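Local coordinates for DUF1611 domain-containing protein (Anabaena variabilis, PDB 2OBN), which is of unknown function but combines a Rossmann-like domain with a P-loop NTPase-like domain and so may bind a nucleotide, at residues 151-156 and 254-259; 182-187 and 228-233. The protein carries 2 engineered substitutions. One frame throughout, in Å; residues are numbered along the deposited sequence.

Contact 1 (151-156 and 254-259); sequences PCRRVL and PTQLVL
Arg-154 and Thr-255 meet where two parallel strands of a P-loop-type alpha/beta sheet begin, a worked example of how a side chain can stand in for the backbone at the entry to a sheet. Strand 153-156 runs beside strand 256-259 at 24°, and the tight part of their contact is the buried apolar side of Leu-156, Leu-257 and Pro-254. There Leu-156 and Leu-257 lie alongside one another, pointing the same way, with Leu-156 CB 3.8 Å from Leu-257 CD2. On the opposite face of the sheet, Val-155 CG1 packs on Val-258 CG2 at 3.9 Å. Backbone bonds carry the register, Leu-156 N to Gln-256 O at 3.2 Å and Val-258 N to Leu-156 O at 3.1 Å.

The looser, solvent side belongs to Arg-153. It passes obliquely by Gln-256, its NE 3.8 Å from Gln-256 NE2, and its guanidinium turns to the chain terminus, where NH2 forms a salt bridge with Asn-349 OXT. Thr-255 is partly exposed yet firmly gripped: its N gives the shortest backbone bond of the contact, 2.7 Å to Arg-154 O. It holds OG1 between its backbone N and carbonyl carbon (chi1 53°), from where the hydroxyl accepts Arg-154 N at 2.8 Å in a nearly straight bond (166°) and donates to Gln-256 OE1, approaching from above that amide's carbonyl plane; Gln-256 NE2 bonds to Asn-349 OD1. A valine here would probably leave Arg-154 N without its acceptor and Gln-256 OE1 without this donor. Arg-154, whose chain bends at chi3, gives NH2 to Gln-253 O, and over one face of its guanidinium, toward the rim, sits the methyl of Thr-255, with CG2 3.5 Å from NH2.

Contact 2 (182-187 and 228-233); sequences WRSKFL and ILHIEG
Ser-184 holds OG opposite its backbone N (chi1 -178°), while His-230 swings its ring away from its own carbonyl carbon (chi1 -53°), and the two side chains thereby converge on one side of a parallel strand pair. The imidazole presents its edge: NE2 donates to Ser-184 OG at 2.7 Å, but the bond is weak because the angle at the hydrogen is only 118°. A firmer hydrogen bond joins the same hydroxyl to His-174 ND1, so the hydroxyl is shared by two histidines. Ile-228 CG2 packs against Ser-184 CB at 3.7 Å, next to this polar group.

Farther along the same face, Phe-186 brings its ring obliquely to Glu-232, with CZ 3.9 Å from the CB of that residue. The other face is mostly apolar: Leu-187 reaches over with CD1, which lies 3.7 Å from Leu-229 CD2 and 4.2 Å from Ile-231 CG1. Lys-185 starts out on this face too, but sends its amine away from strand 228-231 into a cation-pi contact with Tyr-222. Regular parallel bonding fastens the backbones, becoming weak at the Arg-183 end but remaining firm at the other, where Glu-232 N meets Leu-187 O at 3.0 Å.

Within this chain, strand 184-187 is the outermost on its side of the six-stranded parallel sheet, and strand 228-231 separates it from strand 153-159. Helix 166-179 covers the face of Phe-186 and His-230, Ile-228 touches helix 340-347, and helix 208-222, part of the crossover connecting the two strands, packs on Leu-187 and Leu-229.

How the contacts relate
Contact 2 is nested within the chain excursion closed by contact 1, and their centres lie about 9 Å apart in one sheet. Strands 153-159 and 228-231 are direct neighbours, joined by probable hydrogen bonds from Leu-229 N to Arg-153 O (2.8 Å) and from Ile-231 N to Val-155 O (2.9 Å); Val-155 CG2 also packs on Ile-228 CD1. Strand 153-159 is followed by helix 166-179, as the phosphate-binding strand is in P-loop proteins. A bound phosphate ion, probably from the crystallisation liquor, lies about 5 Å from the side chain of Glu-232, a position consistent with a nucleotide pocket beside contact 2.

Contact 1 (151-156 and 254-259)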
loop_
_atom_site.group_PDB
_atom_site.type_symbol
_atom_site.label_atom_id
_atom_site.label_comp_id
_atom_site.label_asym_id
_atom_site.label_seq_id
_atom_site.Cartn_x
_atom_site.Cartn_y
_atom_site.Cartn_z
ATOM N N PRO B 151 2.371 -23.160 11.281
ATOM C CA PRO B 151 2.103 -24.546 10.900
ATOM C C PRO B 151 0.900 -24.718 10.003
ATOM O O PRO B 151 0.829 -25.671 9.247
ATOM C CB PRO B 151 1.832 -25.224 12.254
ATOM C CG PRO B 151 1.202 -24.127 13.084
ATOM C CD PRO B 151 1.939 -22.879 12.673
ATOM N N CYS B 152 -0.042 -23.798 10.098
ATOM C CA CYS B 152 -1.258 -23.844 9.312
ATOM C C CYS B 152 -1.051 -23.527 7.841
ATOM O O CYS B 152 -0.064 -22.925 7.453
ATOM C CB CYS B 152 -2.229 -22.800 9.857
ATOM S SG CYS B 152 -1.648 -21.095 9.676
ATOM N N ARG B 153 -1.992 -23.968 7.025
ATOM C CA ARG B 153 -2.026 -23.552 5.618
ATOM C C ARG B 153 -2.568 -22.125 5.614
ATOM O O ARG B 153 -3.361 -21.742 6.495
ATOM C CB ARG B 153 -2.907 -24.466 4.772
ATOM C CG ARG B 153 -2.222 -25.758 4.341
ATOM C CD ARG B 153 -3.156 -26.564 3.457
ATOM N NE ARG B 153 -2.450 -27.548 2.630
ATOM C CZ ARG B 153 -2.041 -28.739 3.046
ATOM N NH1 ARG B 153 -2.228 -29.134 4.300
ATOM N NH2 ARG B 153 -1.411 -29.537 2.199
ATOM N N ARG B 154 -2.101 -21.340 4.648
ATOM C CA ARG B 154 -2.501 -19.954 4.495
ATOM C C ARG B 154 -2.859 -19.744 3.025
ATOM O O ARG B 154 -1.988 -19.684 2.156
ATOM C CB ARG B 154 -1.399 -19.024 4.972
ATOM C CG ARG B 154 -1.034 -19.270 6.441
ATOM C CD ARG B 154 0.139 -18.489 6.906
ATOM N NE ARG B 154 1.350 -18.760 6.139
ATOM C CZ ARG B 154 2.152 -19.809 6.301
ATOM N NH1 ARG B 154 1.903 -20.730 7.219
ATOM N NH2 ARG B 154 3.234 -19.930 5.526
ATOM N N VAL B 155 -4.166 -19.670 2.781
ATOM C CA VAL B 155 -4.736 -19.567 1.457
ATOM C C VAL B 155 -5.290 -18.174 1.221
ATOM O O VAL B 155 -6.190 -17.722 1.938
ATOM C CB VAL B 155 -5.896 -20.586 1.276
ATOM C CG1 VAL B 155 -6.353 -20.639 -0.186
ATOM C CG2 VAL B 155 -5.472 -21.985 1.767
ATOM N N LEU B 156 -4.724 -17.506 0.220
ATOM C CA LEU B 156 -5.141 -16.187 -0.188
ATOM C C LEU B 156 -5.867 -16.252 -1.532
ATOM O O LEU B 156 -5.373 -16.856 -2.490
ATOM C CB LEU B 156 -3.916 -15.279 -0.358
ATOM C CG LEU B 156 -4.178 -13.866 -0.900
ATOM C CD1 LEU B 156 -5.075 -13.092 0.077
ATOM C CD2 LEU B 156 -2.859 -13.125 -1.138
ATOM N N PRO B 254 1.511 -16.675 1.984
ATOM C CA PRO B 254 0.575 -17.766 1.697
ATOM C C PRO B 254 1.230 -19.069 1.262
ATOM O O PRO B 254 2.290 -19.058 0.623
ATOM C CB PRO B 254 -0.291 -17.198 0.553
ATOM C CG PRO B 254 0.511 -16.071 -0.060
ATOM C CD PRO B 254 1.388 -15.549 1.039
ATOM N N THR B 255 0.586 -20.184 1.603
ATOM C CA THR B 255 1.049 -21.520 1.178
ATOM C C THR B 255 0.416 -21.890 -0.182
ATOM O O THR B 255 1.029 -22.588 -0.986
ATOM C CB THR B 255 0.766 -22.580 2.258
ATOM O OG1 THR B 255 -0.613 -22.530 2.630
ATOM C CG2 THR B 255 1.604 -22.307 3.487
ATOM N N GLN B 256 -0.802 -21.420 -0.428
ATOM C CA GLN B 256 -1.492 -21.629 -1.712
ATOM C C GLN B 256 -2.305 -20.389 -2.088
ATOM O O GLN B 256 -2.761 -19.638 -1.217
ATOM C CB GLN B 256 -2.474 -22.814 -1.672
ATOM C CG GLN B 256 -1.889 -24.209 -1.422
ATOM C CD GLN B 256 -1.500 -24.464 0.020
ATOM O OE1 GLN B 256 -2.046 -23.858 0.944
ATOM N NE2 GLN B 256 -0.539 -25.362 0.222
ATOM N N LEU B 257 -2.472 -20.186 -3.393
ATOM C CA LEU B 257 -3.282 -19.106 -3.924
ATOM C C LEU B 257 -4.427 -19.719 -4.712
ATOM O O LEU B 257 -4.267 -20.783 -5.304
ATOM C CB LEU B 257 -2.465 -18.221 -4.873
ATOM C CG LEU B 257 -1.239 -17.510 -4.274
ATOM C CD1 LEU B 257 -0.417 -16.821 -5.364
ATOM C CD2 LEU B 257 -1.623 -16.523 -3.180
ATOM N N VAL B 258 -5.582 -19.059 -4.686
ATOM C CA VAL B 258 -6.734 -19.439 -5.502
ATOM C C VAL B 258 -7.063 -18.194 -6.321
ATOM O O VAL B 258 -7.292 -17.104 -5.763
ATOM C CB VAL B 258 -7.946 -19.875 -4.647
ATOM C CG1 VAL B 258 -9.185 -20.085 -5.514
ATOM C CG2 VAL B 258 -7.614 -21.142 -3.870
ATOM N N LEU B 259 -7.024 -18.329 -7.638
ATOM C CA LEU B 259 -7.272 -17.206 -8.529
ATOM C C LEU B 259 -8.762 -17.109 -8.872
ATOM O O LEU B 259 -9.339 -18.061 -9.362
ATOM C CB LEU B 259 -6.427 -17.347 -9.811
ATOM C CG LEU B 259 -6.576 -16.270 -10.904
ATOM C CD1 LEU B 259 -6.291 -14.875 -10.363
ATOM C CD2 LEU B 259 -5.670 -16.568 -12.086
#

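Contact 2 (182-187 and 228-233)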
loop_
_atom_site.group_PDB
_atom_site.type_symbol
_atom_site.label_atom_id
_atom_site.label_comp_id
_atom_site.label_asym_id
_atom_site.label_seq_id
_atom_site.Cartn_x
_atom_site.Cartn_y
_atom_site.Cartn_z
ATOM N N TRP B 182 -11.846 -29.834 9.474
ATOM C CA TRP B 182 -10.667 -29.033 9.731
ATOM C C TRP B 182 -11.008 -27.850 10.634
ATOM O O TRP B 182 -12.124 -27.316 10.594
ATOM C CB TRP B 182 -10.059 -28.497 8.433
ATOM C CG TRP B 182 -9.179 -29.464 7.713
ATOM C CD1 TRP B 182 -7.928 -29.834 8.073
ATOM C CD2 TRP B 182 -9.453 -30.137 6.484
ATOM N NE1 TRP B 182 -7.405 -30.714 7.164
ATOM C CE2 TRP B 182 -8.322 -30.917 6.172
ATOM C CE3 TRP B 182 -10.538 -30.155 5.615
ATOM C CZ2 TRP B 182 -8.251 -31.722 5.031
ATOM C CZ3 TRP B 182 -10.463 -30.953 4.477
ATOM C CH2 TRP B 182 -9.327 -31.722 4.198
ATOM N N ARG B 183 -10.050 -27.470 11.472
ATOM C CA ARG B 183 -10.174 -26.257 12.268
ATOM C C ARG B 183 -9.815 -25.134 11.304
ATOM O O ARG B 183 -8.642 -24.934 11.006
ATOM C CB ARG B 183 -9.229 -26.279 13.453
ATOM C CG ARG B 183 -9.620 -27.307 14.512
ATOM C CD ARG B 183 -8.650 -27.259 15.672
ATOM N NE ARG B 183 -8.454 -25.856 16.026
ATOM C CZ ARG B 183 -9.241 -25.153 16.842
ATOM N NH1 ARG B 183 -10.265 -25.721 17.472
ATOM N NH2 ARG B 183 -8.981 -23.872 17.063
ATOM N N SER B 184 -10.840 -24.429 10.816
ATOM C CA SER B 184 -10.710 -23.390 9.791
ATOM C C SER B 184 -11.080 -22.001 10.308
ATOM O O SER B 184 -12.002 -21.857 11.126
ATOM C CB SER B 184 -11.635 -23.755 8.611
ATOM O OG SER B 184 -11.546 -22.832 7.540
ATOM N N LYS B 185 -10.338 -20.989 9.855
ATOM C CA LYS B 185 -10.643 -19.608 10.192
ATOM C C LYS B 185 -10.601 -18.698 8.964
ATOM O O LYS B 185 -9.665 -18.763 8.165
ATOM C CB LYS B 185 -9.688 -19.028 11.223
ATOM C CG LYS B 185 -10.390 -17.903 11.997
ATOM C CD LYS B 185 -9.498 -16.965 12.707
ATOM C CE LYS B 185 -10.299 -16.123 13.721
ATOM N NZ LYS B 185 -11.646 -15.654 13.283
ATOM N N PHE B 186 -11.627 -17.853 8.840
ATOM C CA PHE B 186 -11.718 -16.851 7.786
ATOM C C PHE B 186 -11.190 -15.535 8.371
ATOM O O PHE B 186 -11.539 -15.189 9.493
ATOM C CB PHE B 186 -13.168 -16.696 7.321
ATOM C CG PHE B 186 -13.399 -15.477 6.465
ATOM C CD1 PHE B 186 -13.073 -15.484 5.124
ATOM C CD2 PHE B 186 -13.927 -14.309 7.020
ATOM C CE1 PHE B 186 -13.255 -14.340 4.338
ATOM C CE2 PHE B 186 -14.112 -13.177 6.251
ATOM C CZ PHE B 186 -13.772 -13.196 4.899
ATOM N N LEU B 187 -10.343 -14.822 7.616
ATOM C CA LEU B 187 -9.755 -13.536 8.049
ATOM C C LEU B 187 -10.151 -12.417 7.110
ATOM O O LEU B 187 -9.879 -12.475 5.920
ATOM C CB LEU B 187 -8.236 -13.636 8.125
ATOM C CG LEU B 187 -7.723 -14.608 9.181
ATOM C CD1 LEU B 187 -6.220 -14.696 9.100
ATOM C CD2 LEU B 187 -8.162 -14.184 10.561
ATOM N N ILE B 228 -6.022 -24.298 8.958
ATOM C CA ILE B 228 -6.063 -23.490 7.754
ATOM C C ILE B 228 -6.632 -22.088 7.975
ATOM O O ILE B 228 -7.650 -21.909 8.650
ATOM C CB ILE B 228 -6.860 -24.216 6.629
ATOM C CG1 ILE B 228 -6.817 -23.424 5.316
ATOM C CG2 ILE B 228 -8.305 -24.511 7.067
ATOM C CD1 ILE B 228 -7.384 -24.199 4.093
ATOM N N LEU B 229 -5.936 -21.101 7.413
ATOM C CA LEU B 229 -6.384 -19.713 7.412
ATOM C C LEU B 229 -6.783 -19.349 5.993
ATOM O O LEU B 229 -6.040 -19.628 5.051
ATOM C CB LEU B 229 -5.294 -18.760 7.918
ATOM C CG LEU B 229 -5.211 -18.521 9.436
ATOM C CD1 LEU B 229 -5.129 -19.773 10.222
ATOM C CD2 LEU B 229 -4.051 -17.631 9.759
ATOM N N HIS B 230 -7.966 -18.747 5.853
ATOM C CA HIS B 230 -8.475 -18.256 4.570
ATOM C C HIS B 230 -8.444 -16.726 4.589
ATOM O O HIS B 230 -9.330 -16.089 5.157
ATOM C CB HIS B 230 -9.912 -18.731 4.336
ATOM C CG HIS B 230 -10.080 -20.211 4.470
ATOM N ND1 HIS B 230 -10.006 -21.070 3.397
ATOM C CD2 HIS B 230 -10.281 -20.986 5.564
ATOM C CE1 HIS B 230 -10.167 -22.312 3.824
ATOM N NE2 HIS B 230 -10.338 -22.288 5.134
ATOM N N ILE B 231 -7.416 -16.144 3.982
ATOM C CA ILE B 231 -7.283 -14.698 3.944
ATOM C C ILE B 231 -8.095 -14.090 2.775
ATOM O O ILE B 231 -7.871 -14.419 1.600
ATOM C CB ILE B 231 -5.800 -14.254 3.871
ATOM C CG1 ILE B 231 -4.967 -14.821 5.042
ATOM C CG2 ILE B 231 -5.700 -12.712 3.886
ATOM C CD1 ILE B 231 -4.308 -16.158 4.814
ATOM N N GLU B 232 -9.049 -13.220 3.119
ATOM C CA GLU B 232 -9.863 -12.520 2.134
ATOM C C GLU B 232 -8.966 -11.707 1.200
ATOM O O GLU B 232 -8.128 -10.939 1.656
ATOM C CB GLU B 232 -10.858 -11.572 2.826
ATOM C CG GLU B 232 -11.670 -10.706 1.853
ATOM C CD GLU B 232 -12.603 -9.720 2.525
ATOM O OE1 GLU B 232 -12.498 -9.531 3.750
ATOM O OE2 GLU B 232 -13.425 -9.102 1.803
ATOM N N GLY B 233 -9.131 -11.894 -0.102
ATOM C CA GLY B 233 -8.380 -11.126 -1.066
ATOM C C GLY B 233 -8.937 -9.720 -1.262
ATOM O O GLY B 233 -10.108 -9.431 -0.927
#